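Local coordinates for protein phospholethanolamine N-methyltransferase 2 (Haemonchus contortus, PDB 4KRI) that probably transfers methyl groups from S-adenosylmethionine to phosphomonomethylethanolamine and its methylated product on the route to phosphocholine in a parasitic nematode, at residues M117-F122 / F136-V141; A89-L94 / D123-E128; K113-L118 / L253-L258. All blocks are in the same frame, centred on the assembly; numbering follows the deposited sequence.

Interaction 1 of 3, residues M117-F122 / F136-V141; sequences MLTDYF and FQFYAV
Thr119 OG1 touches Val141 CG2 at 3.9 Å, tip to tip, yet this hydroxyl is gripped from two other directions: it bonds to the carbonyl Met115 O one helical turn back and to Trp159 NE1 of strand 156-166. Those bonds fix the rotation of the threonine. With OG1 beside its own backbone N (chi1 -55°), the methyl CG2 stands anti to that N and is carried onto the ring of Phe138, 3.7 Å from CE1, in an oblique approach. The ring itself is bounded by its own strand. The amide Ala140 N lies 3.6 Å above one face, toward the rim, while Val141 CG2 comes in plane at the edge. A classic beta bulge, in which Tyr139 and Ala140 both face Thr160, falls between Phe138 and Val141, the two strand residues that meet Thr119.

At the other end of the contact a water accepts from Phe136 N at 2.7 Å and donates to Phe122 O, also 2.7 Å away, joining helix to strand where the two backbones draw nearest. The Phe122 ring leads away from the strand and meets Trp159 edge-to-face; over one of its faces lies Leu118 O.

Helix 114-124 thus packs on strand 132-143; the axes of segments 117-122 and 136-141 come within 9.3 Å, their N-to-C directions at 141°, consistent with a helix-on-sheet layer of a Rossmann-like N-terminal half. The buried hydroxyl spends its polarity on Met115 and Trp159 and offers the strand chiefly carbon, so the direct contact is van der Waals in kind, and a water supplies the hydrogen-bonded link between the segments.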
loop_
_atom_site.group_PDB
_atom_site.type_symbol
_atom_site.label_atom_id
_atom_site.label_comp_id
_atom_site.label_asym_id
_atom_site.label_seq_id
_atom_site.Cartn_x
_atom_site.Cartn_y
_atom_site.Cartn_z
ATOM N N MET A 117 1.404 -3.184 -13.443
ATOM C CA MET A 117 0.668 -3.278 -14.700
ATOM C C MET A 117 -0.350 -4.411 -14.670
ATOM O O MET A 117 -1.452 -4.277 -15.197
ATOM C CB MET A 117 1.633 -3.471 -15.877
ATOM C CG MET A 117 2.716 -2.409 -15.959
ATOM S SD MET A 117 3.506 -2.330 -17.586
ATOM C CE MET A 117 3.320 -4.018 -18.169
ATOM N N LEU A 118 0.015 -5.527 -14.046
ATOM C CA LEU A 118 -0.922 -6.632 -13.892
ATOM C C LEU A 118 -2.094 -6.215 -13.007
ATOM O O LEU A 118 -3.260 -6.494 -13.329
ATOM C CB LEU A 118 -0.214 -7.854 -13.311
ATOM C CG LEU A 118 0.602 -8.668 -14.309
ATOM C CD1 LEU A 118 1.312 -9.782 -13.570
ATOM C CD2 LEU A 118 -0.314 -9.244 -15.388
ATOM N N THR A 119 -1.795 -5.522 -11.911
ATOM C CA THR A 119 -2.840 -5.081 -10.995
ATOM C C THR A 119 -3.828 -4.175 -11.714
ATOM O O THR A 119 -5.049 -4.335 -11.578
ATOM C CB THR A 119 -2.238 -4.360 -9.779
ATOM O OG1 THR A 119 -1.277 -5.228 -9.163
ATOM C CG2 THR A 119 -3.319 -4.007 -8.766
ATOM N N ASP A 120 -3.312 -3.240 -12.505
ATOM C CA ASP A 120 -4.189 -2.354 -13.266
ATOM C C ASP A 120 -5.011 -3.141 -14.284
ATOM O O ASP A 120 -6.192 -2.868 -14.483
ATOM C CB ASP A 120 -3.381 -1.263 -13.975
ATOM C CG ASP A 120 -2.893 -0.182 -13.025
ATOM O OD1 ASP A 120 -3.458 -0.049 -11.915
ATOM O OD2 ASP A 120 -1.946 0.549 -13.399
ATOM N N TYR A 121 -4.387 -4.128 -14.915
ATOM C CA TYR A 121 -5.065 -4.929 -15.927
ATOM C C TYR A 121 -6.255 -5.679 -15.323
ATOM O O TYR A 121 -7.343 -5.708 -15.900
ATOM C CB TYR A 121 -4.085 -5.922 -16.544
ATOM C CG TYR A 121 -4.464 -6.393 -17.930
ATOM C CD1 TYR A 121 -3.968 -5.752 -19.055
ATOM C CD2 TYR A 121 -5.303 -7.482 -18.113
ATOM C CE1 TYR A 121 -4.299 -6.176 -20.324
ATOM C CE2 TYR A 121 -5.648 -7.913 -19.383
ATOM C CZ TYR A 121 -5.142 -7.255 -20.484
ATOM O OH TYR A 121 -5.467 -7.670 -21.757
ATOM N N PHE A 122 -6.034 -6.298 -14.166
ATOM C CA PHE A 122 -7.096 -7.016 -13.465
ATOM C C PHE A 122 -8.203 -6.051 -13.042
ATOM O O PHE A 122 -9.393 -6.392 -13.083
ATOM C CB PHE A 122 -6.533 -7.698 -12.214
ATOM C CG PHE A 122 -5.548 -8.790 -12.501
ATOM C CD1 PHE A 122 -5.638 -9.539 -13.663
ATOM C CD2 PHE A 122 -4.527 -9.069 -11.598
ATOM C CE1 PHE A 122 -4.733 -10.556 -13.925
ATOM C CE2 PHE A 122 -3.620 -10.077 -11.854
ATOM C CZ PHE A 122 -3.721 -10.820 -13.026
ATOM N N PHE A 136 -13.239 -7.755 -11.387
ATOM C CA PHE A 136 -12.634 -7.943 -10.075
ATOM C C PHE A 136 -12.440 -6.636 -9.331
ATOM O O PHE A 136 -11.890 -5.677 -9.877
ATOM C CB PHE A 136 -11.287 -8.660 -10.202
ATOM C CG PHE A 136 -11.413 -10.122 -10.488
ATOM C CD1 PHE A 136 -11.997 -10.979 -9.558
ATOM C CD2 PHE A 136 -10.939 -10.654 -11.684
ATOM C CE1 PHE A 136 -12.120 -12.343 -9.827
ATOM C CE2 PHE A 136 -11.053 -12.006 -11.960
ATOM C CZ PHE A 136 -11.653 -12.859 -11.030
ATOM N N GLN A 137 -12.896 -6.606 -8.081
ATOM C CA GLN A 137 -12.595 -5.507 -7.172
ATOM C C GLN A 137 -11.284 -5.816 -6.457
ATOM O O GLN A 137 -11.059 -6.940 -6.004
ATOM C CB GLN A 137 -13.723 -5.330 -6.148
ATOM C CG GLN A 137 -13.418 -4.322 -5.043
ATOM C CD GLN A 137 -14.563 -4.183 -4.062
ATOM O OE1 GLN A 137 -15.705 -3.939 -4.455
ATOM N NE2 GLN A 137 -14.266 -4.339 -2.776
ATOM N N PHE A 138 -10.413 -4.819 -6.365
ATOM C CA PHE A 138 -9.106 -5.001 -5.739
ATOM C C PHE A 138 -9.186 -5.072 -4.209
ATOM O O PHE A 138 -9.906 -4.288 -3.575
ATOM C CB PHE A 138 -8.174 -3.858 -6.159
ATOM C CG PHE A 138 -6.829 -3.909 -5.501
ATOM C CD1 PHE A 138 -5.836 -4.752 -5.991
ATOM C CD2 PHE A 138 -6.567 -3.136 -4.379
ATOM C CE1 PHE A 138 -4.594 -4.812 -5.381
ATOM C CE2 PHE A 138 -5.321 -3.193 -3.766
ATOM C CZ PHE A 138 -4.342 -4.023 -4.266
ATOM N N TYR A 139 -8.452 -6.020 -3.618
ATOM C CA TYR A 139 -8.291 -6.057 -2.166
ATOM C C TYR A 139 -6.840 -5.835 -1.724
ATOM O O TYR A 139 -6.569 -4.948 -0.912
ATOM C CB TYR A 139 -8.846 -7.352 -1.562
ATOM C CG TYR A 139 -8.748 -7.370 -0.058
ATOM C CD1 TYR A 139 -9.656 -6.667 0.728
ATOM C CD2 TYR A 139 -7.738 -8.072 0.582
ATOM C CE1 TYR A 139 -9.556 -6.670 2.114
ATOM C CE2 TYR A 139 -7.636 -8.082 1.963
ATOM C CZ TYR A 139 -8.543 -7.390 2.722
ATOM O OH TYR A 139 -8.420 -7.415 4.098
ATOM N N ALA A 140 -5.914 -6.643 -2.225
ATOM C CA ALA A 140 -4.513 -6.486 -1.837
ATOM C C ALA A 140 -3.557 -7.191 -2.778
ATOM O O ALA A 140 -3.944 -8.084 -3.527
ATOM C CB ALA A 140 -4.283 -6.984 -0.405
ATOM N N VAL A 141 -2.302 -6.766 -2.732
ATOM C CA VAL A 141 -1.205 -7.556 -3.276
ATOM C C VAL A 141 -0.233 -7.768 -2.131
ATOM O O VAL A 141 0.222 -6.807 -1.508
ATOM C CB VAL A 141 -0.439 -6.829 -4.388
ATOM C CG1 VAL A 141 0.598 -7.798 -5.012
ATOM C CG2 VAL A 141 -1.384 -6.311 -5.456
HETATM O O HOH W 1 -11.727 -7.544 -13.620
#

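Interaction 2 of 3, residues A89-L94 / D123-E128; sequences AALRSL and DVFRLE
Phe125 takes the methyl Leu91 CD1 at an oblique angle on its ring atom CD2, 4.1 Å away, and the guanidinium of Arg92 likewise has Leu127 CD2 set obliquely to it. The flat group of Arg126 lies apart from these: Phe125 O sits in its plane, and Phe166 makes a cation-pi contact with it. The elements joined are the last turns of helix 80-93 and the chain that leaves helix 114-124 to enter the beta hairpin of strands 127-129 and 132-143. The strand order of this half, parallel strands with the reversed strand 156-166 set between 98-105 and 132-143, is consistent with a Rossmann-like class I methyltransferase fold.

Leu127 takes the largest share of the packing. It and Leu91 slide past each other in opposite directions, Leu127 CB lying 4.0 Å from Leu91 CD1 and Leu127 CD2 4.0 Å from Leu91 CB. Its CG stands anti to the backbone N (chi1 176°), and chi2 of 63° then brings CD2 to the stem of Arg92, crossing at about a right angle, with Leu127 CD2 3.9 Å from Arg92 CG. That arginine is extended from CG to NE at the exposed margin, where its carbons lie against Leu127 CD2.

Within the turn, Arg126 NH1 holds two carbonyls, Phe125 O at 2.8 Å and, more loosely, Asp123 O at 3.3 Å, approaching each from above the carbonyl plane; this braces the chain as it leaves the helix. At the end of helix 80-93, Lys163 NZ bonds to Leu91 O and Leu94 O, and Ser93 OG donates to Ala90 O at 2.9 Å.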
loop_
_atom_site.group_PDB
_atom_site.type_symbol
_atom_site.label_atom_id
_atom_site.label_comp_id
_atom_site.label_asym_id
_atom_site.label_seq_id
_atom_site.Cartn_x
_atom_site.Cartn_y
_atom_site.Cartn_z
ATOM N N ALA A 89 -12.297 -16.661 -17.868
ATOM C CA ALA A 89 -12.658 -17.971 -17.327
ATOM C C ALA A 89 -12.747 -17.905 -15.806
ATOM O O ALA A 89 -13.600 -18.544 -15.194
ATOM C CB ALA A 89 -11.645 -19.029 -17.760
ATOM N N ALA A 90 -11.860 -17.130 -15.193
ATOM C CA ALA A 90 -11.885 -16.974 -13.742
ATOM C C ALA A 90 -13.183 -16.316 -13.281
ATOM O O ALA A 90 -13.818 -16.785 -12.339
ATOM C CB ALA A 90 -10.673 -16.179 -13.268
ATOM N N LEU A 91 -13.582 -15.241 -13.958
ATOM C CA LEU A 91 -14.836 -14.558 -13.645
ATOM C C LEU A 91 -16.044 -15.464 -13.842
ATOM O O LEU A 91 -16.962 -15.465 -13.017
ATOM C CB LEU A 91 -14.983 -13.287 -14.488
ATOM C CG LEU A 91 -14.107 -12.120 -14.015
ATOM C CD1 LEU A 91 -14.063 -11.017 -15.070
ATOM C CD2 LEU A 91 -14.633 -11.551 -12.698
ATOM N N ARG A 92 -16.059 -16.241 -14.921
ATOM C CA ARG A 92 -17.192 -17.135 -15.140
ATOM C C ARG A 92 -17.302 -18.206 -14.052
ATOM O O ARG A 92 -18.403 -18.602 -13.675
ATOM C CB ARG A 92 -17.133 -17.775 -16.532
ATOM C CG ARG A 92 -17.431 -16.785 -17.646
ATOM C CD ARG A 92 -17.397 -17.442 -19.025
ATOM N NE ARG A 92 -17.567 -16.443 -20.079
ATOM C CZ ARG A 92 -17.214 -16.612 -21.353
ATOM N NH1 ARG A 92 -16.660 -17.752 -21.754
ATOM N NH2 ARG A 92 -17.412 -15.629 -22.227
ATOM N N SER A 93 -16.165 -18.655 -13.526
ATOM C CA SER A 93 -16.169 -19.768 -12.583
ATOM C C SER A 93 -16.623 -19.354 -11.185
ATOM O O SER A 93 -17.066 -20.198 -10.396
ATOM C CB SER A 93 -14.774 -20.378 -12.476
ATOM O OG SER A 93 -13.974 -19.592 -11.603
ATOM N N LEU A 94 -16.499 -18.066 -10.872
ATOM C CA LEU A 94 -16.778 -17.579 -9.516
ATOM C C LEU A 94 -18.203 -17.094 -9.343
ATOM O O LEU A 94 -18.781 -16.515 -10.258
ATOM C CB LEU A 94 -15.836 -16.422 -9.154
ATOM C CG LEU A 94 -14.396 -16.837 -8.843
ATOM C CD1 LEU A 94 -13.475 -15.623 -8.940
ATOM C CD2 LEU A 94 -14.295 -17.464 -7.455
ATOM N N ASP A 123 -7.810 -4.847 -12.639
ATOM C CA ASP A 123 -8.755 -3.874 -12.074
ATOM C C ASP A 123 -9.673 -3.283 -13.144
ATOM O O ASP A 123 -10.790 -2.846 -12.854
ATOM C CB ASP A 123 -7.988 -2.759 -11.350
ATOM C CG ASP A 123 -8.830 -2.036 -10.307
ATOM O OD1 ASP A 123 -9.613 -2.693 -9.584
ATOM O OD2 ASP A 123 -8.706 -0.801 -10.201
ATOM N N VAL A 124 -9.195 -3.283 -14.385
ATOM C CA VAL A 124 -9.884 -2.634 -15.497
ATOM C C VAL A 124 -10.773 -3.603 -16.284
ATOM O O VAL A 124 -11.801 -3.206 -16.838
ATOM C CB VAL A 124 -8.846 -1.940 -16.424
ATOM C CG1 VAL A 124 -9.408 -1.672 -17.803
ATOM C CG2 VAL A 124 -8.353 -0.646 -15.781
ATOM N N PHE A 125 -10.389 -4.874 -16.316
ATOM C CA PHE A 125 -11.104 -5.871 -17.118
ATOM C C PHE A 125 -12.597 -5.990 -16.780
ATOM O O PHE A 125 -12.984 -6.048 -15.615
ATOM C CB PHE A 125 -10.430 -7.245 -17.010
ATOM C CG PHE A 125 -10.823 -8.197 -18.105
ATOM C CD1 PHE A 125 -10.062 -8.297 -19.261
ATOM C CD2 PHE A 125 -11.955 -8.993 -17.985
ATOM C CE1 PHE A 125 -10.420 -9.169 -20.277
ATOM C CE2 PHE A 125 -12.321 -9.871 -18.997
ATOM C CZ PHE A 125 -11.550 -9.963 -20.144
ATOM N N ARG A 126 -13.428 -6.022 -17.815
ATOM C CA ARG A 126 -14.869 -6.159 -17.625
ATOM C C ARG A 126 -15.427 -7.278 -18.498
ATOM O O ARG A 126 -15.002 -7.460 -19.638
ATOM C CB ARG A 126 -15.583 -4.834 -17.934
ATOM C CG ARG A 126 -15.308 -3.710 -16.938
ATOM C CD ARG A 126 -15.863 -4.030 -15.557
ATOM N NE ARG A 126 -15.549 -2.990 -14.575
ATOM C CZ ARG A 126 -14.514 -3.034 -13.741
ATOM N NH1 ARG A 126 -13.676 -4.068 -13.767
ATOM N NH2 ARG A 126 -14.317 -2.051 -12.874
ATOM N N LEU A 127 -16.372 -8.039 -17.953
ATOM C CA LEU A 127 -17.011 -9.111 -18.709
ATOM C C LEU A 127 -18.520 -8.940 -18.677
ATOM O O LEU A 127 -19.099 -8.696 -17.618
ATOM C CB LEU A 127 -16.632 -10.477 -18.125
ATOM C CG LEU A 127 -17.315 -11.686 -18.758
ATOM C CD1 LEU A 127 -16.926 -11.796 -20.215
ATOM C CD2 LEU A 127 -16.967 -12.976 -17.998
ATOM N N GLU A 128 -19.166 -9.057 -19.833
ATOM C CA GLU A 128 -20.623 -9.023 -19.851
ATOM C C GLU A 128 -21.226 -10.251 -19.160
ATOM O O GLU A 128 -20.881 -11.385 -19.472
ATOM C CB GLU A 128 -21.154 -8.922 -21.281
ATOM C CG GLU A 128 -22.666 -9.074 -21.362
ATOM C CD GLU A 128 -23.192 -9.030 -22.784
ATOM O OE1 GLU A 128 -22.911 -8.041 -23.497
ATOM O OE2 GLU A 128 -23.890 -9.986 -23.189
#

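Interaction 3 of 3, residues K113-L118 / L253-L258; sequences KKMAML and LSTNML. With SAH (S-adenosyl-L-homocysteine), chain D.
Thr255 CB lies 3.7 Å from Ala116 CB, resting on that methyl, and from there the threonine side chain divides. The branch OG1 lies between the backbone N and the carbonyl carbon (chi1 42°) and skirts the same alanine methyl at 4.0 Å, its polar need met by Asp181 OD2. The other branch, CG2, runs beside the backbone N to Met115 SD at 4.1 Å; the methionine, bent at chi2 and chi3, crosses it obliquely. The small alanine lets the two backbones approach closely, Ala116 CA and Thr255 CA being 5.2 Å apart.

Just before Thr255, Ser254 is the N-cap of helix 255-268, its OG accepting from Met257 N at 3.1 Å in a nearly straight bond (165°). The carboxylate of Asp181 binds both Ser254 and Thr255 and probably helps to position the start of a helix that borders the cofactor product. Here Met257 CG comes within 3.3 Å of SAH O3', and Leu253 N within 3.2 Å of SAH N3. At the margin, a water accepts from Lys113 NZ and may donate to Asn256 O.

The contact therefore sets helix 114-124 of the N-terminal half against helix 255-268 of the methyltransferase domain, with Val277 of strand 273-277 touching both Met115 and Thr255, and helices 176-184 and 187-197 packing alongside.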
loop_
_atom_site.group_PDB
_atom_site.type_symbol
_atom_site.label_atom_id
_atom_site.label_comp_id
_atom_site.label_asym_id
_atom_site.label_seq_id
_atom_site.Cartn_x
_atom_site.Cartn_y
_atom_site.Cartn_z
ATOM N N LYS A 113 7.890 -2.896 -13.273
ATOM C CA LYS A 113 6.532 -2.396 -13.084
ATOM C C LYS A 113 5.495 -3.484 -13.340
ATOM O O LYS A 113 4.298 -3.204 -13.308
ATOM C CB LYS A 113 6.235 -1.208 -14.008
ATOM C CG LYS A 113 7.219 -0.060 -13.936
ATOM C CD LYS A 113 7.322 0.509 -12.538
ATOM C CE LYS A 113 8.318 1.658 -12.511
ATOM N NZ LYS A 113 8.874 1.857 -11.147
ATOM N N LYS A 114 5.944 -4.710 -13.609
ATOM C CA LYS A 114 5.022 -5.789 -13.973
ATOM C C LYS A 114 3.900 -5.996 -12.956
ATOM O O LYS A 114 2.733 -6.155 -13.327
ATOM C CB LYS A 114 5.764 -7.102 -14.180
ATOM C CG LYS A 114 4.907 -8.150 -14.871
ATOM C CD LYS A 114 4.570 -7.710 -16.303
ATOM C CE LYS A 114 3.673 -8.723 -17.011
ATOM N NZ LYS A 114 3.358 -8.346 -18.426
ATOM N N MET A 115 4.238 -5.998 -11.673
ATOM C CA MET A 115 3.205 -6.175 -10.651
ATOM C C MET A 115 2.148 -5.084 -10.778
ATOM O O MET A 115 0.947 -5.356 -10.709
ATOM C CB MET A 115 3.825 -6.167 -9.249
ATOM C CG MET A 115 2.826 -6.364 -8.115
ATOM S SD MET A 115 2.003 -4.831 -7.612
ATOM C CE MET A 115 3.335 -3.987 -6.758
ATOM N N ALA A 116 2.594 -3.852 -10.976
ATOM C CA ALA A 116 1.662 -2.728 -11.071
ATOM C C ALA A 116 0.794 -2.816 -12.320
ATOM O O ALA A 116 -0.406 -2.560 -12.270
ATOM C CB ALA A 116 2.415 -1.400 -11.033
ATOM N N MET A 117 1.404 -3.184 -13.443
ATOM C CA MET A 117 0.668 -3.278 -14.700
ATOM C C MET A 117 -0.350 -4.411 -14.670
ATOM O O MET A 117 -1.452 -4.277 -15.197
ATOM C CB MET A 117 1.633 -3.471 -15.877
ATOM C CG MET A 117 2.716 -2.409 -15.959
ATOM S SD MET A 117 3.506 -2.330 -17.586
ATOM C CE MET A 117 3.320 -4.018 -18.169
ATOM N N LEU A 118 0.015 -5.527 -14.046
ATOM C CA LEU A 118 -0.922 -6.632 -13.892
ATOM C C LEU A 118 -2.094 -6.215 -13.007
ATOM O O LEU A 118 -3.260 -6.494 -13.329
ATOM C CB LEU A 118 -0.214 -7.854 -13.311
ATOM C CG LEU A 118 0.602 -8.668 -14.309
ATOM C CD1 LEU A 118 1.312 -9.782 -13.570
ATOM C CD2 LEU A 118 -0.314 -9.244 -15.388
ATOM N N LEU A 253 -1.263 2.285 -0.902
ATOM C CA LEU A 253 -2.344 2.018 -1.831
ATOM C C LEU A 253 -1.857 2.174 -3.262
ATOM O O LEU A 253 -2.417 1.580 -4.187
ATOM C CB LEU A 253 -3.519 2.966 -1.548
ATOM C CG LEU A 253 -4.799 2.683 -2.341
ATOM C CD1 LEU A 253 -5.155 1.201 -2.312
ATOM C CD2 LEU A 253 -5.941 3.496 -1.785
ATOM N N SER A 254 -0.803 2.963 -3.449
ATOM C CA SER A 254 -0.315 3.223 -4.798
ATOM C C SER A 254 0.632 2.145 -5.311
ATOM O O SER A 254 1.695 1.930 -4.730
ATOM C CB SER A 254 0.385 4.580 -4.845
ATOM O OG SER A 254 1.106 4.727 -6.065
ATOM N N THR A 255 0.263 1.474 -6.407
ATOM C CA THR A 255 1.153 0.499 -7.025
ATOM C C THR A 255 2.360 1.169 -7.666
ATOM O O THR A 255 3.429 0.565 -7.735
ATOM C CB THR A 255 0.451 -0.369 -8.083
ATOM O OG1 THR A 255 -0.403 0.454 -8.885
ATOM C CG2 THR A 255 -0.359 -1.469 -7.409
ATOM N N ASN A 256 2.197 2.395 -8.154
ATOM C CA ASN A 256 3.343 3.154 -8.655
ATOM C C ASN A 256 4.427 3.339 -7.589
ATOM O O ASN A 256 5.614 3.144 -7.862
ATOM C CB ASN A 256 2.928 4.524 -9.190
ATOM C CG ASN A 256 2.265 4.450 -10.540
ATOM O OD1 ASN A 256 2.370 3.449 -11.242
ATOM N ND2 ASN A 256 1.594 5.538 -10.929
ATOM N N MET A 257 4.006 3.705 -6.381
ATOM C CA MET A 257 4.913 3.878 -5.254
ATOM C C MET A 257 5.559 2.560 -4.860
ATOM O O MET A 257 6.785 2.453 -4.742
ATOM C CB MET A 257 4.148 4.417 -4.034
ATOM C CG MET A 257 3.753 5.856 -4.129
ATOM S SD MET A 257 5.213 6.896 -3.978
ATOM C CE MET A 257 4.494 8.406 -3.405
ATOM N N LEU A 258 4.733 1.542 -4.645
ATOM C CA LEU A 258 5.260 0.304 -4.100
ATOM C C LEU A 258 6.107 -0.455 -5.119
ATOM O O LEU A 258 7.022 -1.187 -4.744
ATOM C CB LEU A 258 4.135 -0.570 -3.540
ATOM C CG LEU A 258 4.598 -1.309 -2.282
ATOM C CD1 LEU A 258 4.796 -0.318 -1.155
ATOM C CD2 LEU A 258 3.637 -2.411 -1.875
HETATM N N SAH D . 5.909 7.696 4.115
HETATM C CA SAH D . 6.636 7.880 2.832
HETATM C CB SAH D . 5.614 8.238 1.683
HETATM C CG SAH D . 4.906 9.585 1.762
HETATM S SD SAH D . 3.724 9.831 0.398
HETATM C C SAH D . 7.755 8.834 2.974
HETATM O O SAH D . 8.036 9.297 4.071
HETATM O OXT SAH D . 8.533 8.976 2.045
HETATM C "C5'" SAH D . 2.101 9.296 0.971
HETATM C "C4'" SAH D . 1.762 7.948 0.668
HETATM O "O4'" SAH D . 0.542 7.608 1.380
HETATM C "C3'" SAH D . 1.430 7.801 -0.767
HETATM O "O3'" SAH D . 2.314 6.862 -1.339
HETATM C "C2'" SAH D . 0.055 7.302 -0.809
HETATM O "O2'" SAH D . -0.155 6.360 -1.836
HETATM C "C1'" SAH D . -0.117 6.706 0.549
HETATM N N9 SAH D . -1.559 6.520 0.935
HETATM C C8 SAH D . -2.529 7.463 0.940
HETATM N N7 SAH D . -3.648 6.906 1.415
HETATM C C5 SAH D . -3.391 5.620 1.732
HETATM C C6 SAH D . -4.177 4.586 2.257
HETATM N N6 SAH D . -5.508 4.774 2.557
HETATM N N1 SAH D . -3.589 3.386 2.457
HETATM C C2 SAH D . -2.299 3.181 2.170
HETATM N N3 SAH D . -1.517 4.156 1.672
HETATM C C4 SAH D . -2.039 5.373 1.431
HETATM O O HOH W 2 6.434 3.088 -10.483
#

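How the interactions relate
Helix 114-124 supplies a segment to interactions 1 and 3, and the chain just past its end serves interaction 2. Interactions 1 and 3, centred 9 Å apart, share Met117 and Leu118 and touch where Thr119 CG2 lies 4.1 Å from Thr255 CG2. Interaction 2 is centred 12 Å from interaction 1 and adjoins it through Phe136, whose CZ packs on Leu91 CD2 at 3.7 Å; its centre is 21 Å from that of interaction 3. The series thus leads from the outer hairpin of the N-terminal half to the wall of the cofactor site. Interaction 3 borders S-adenosylhomocysteine directly, whereas in interaction 1 the side chain of Phe138 comes no nearer to it than about 9 Å.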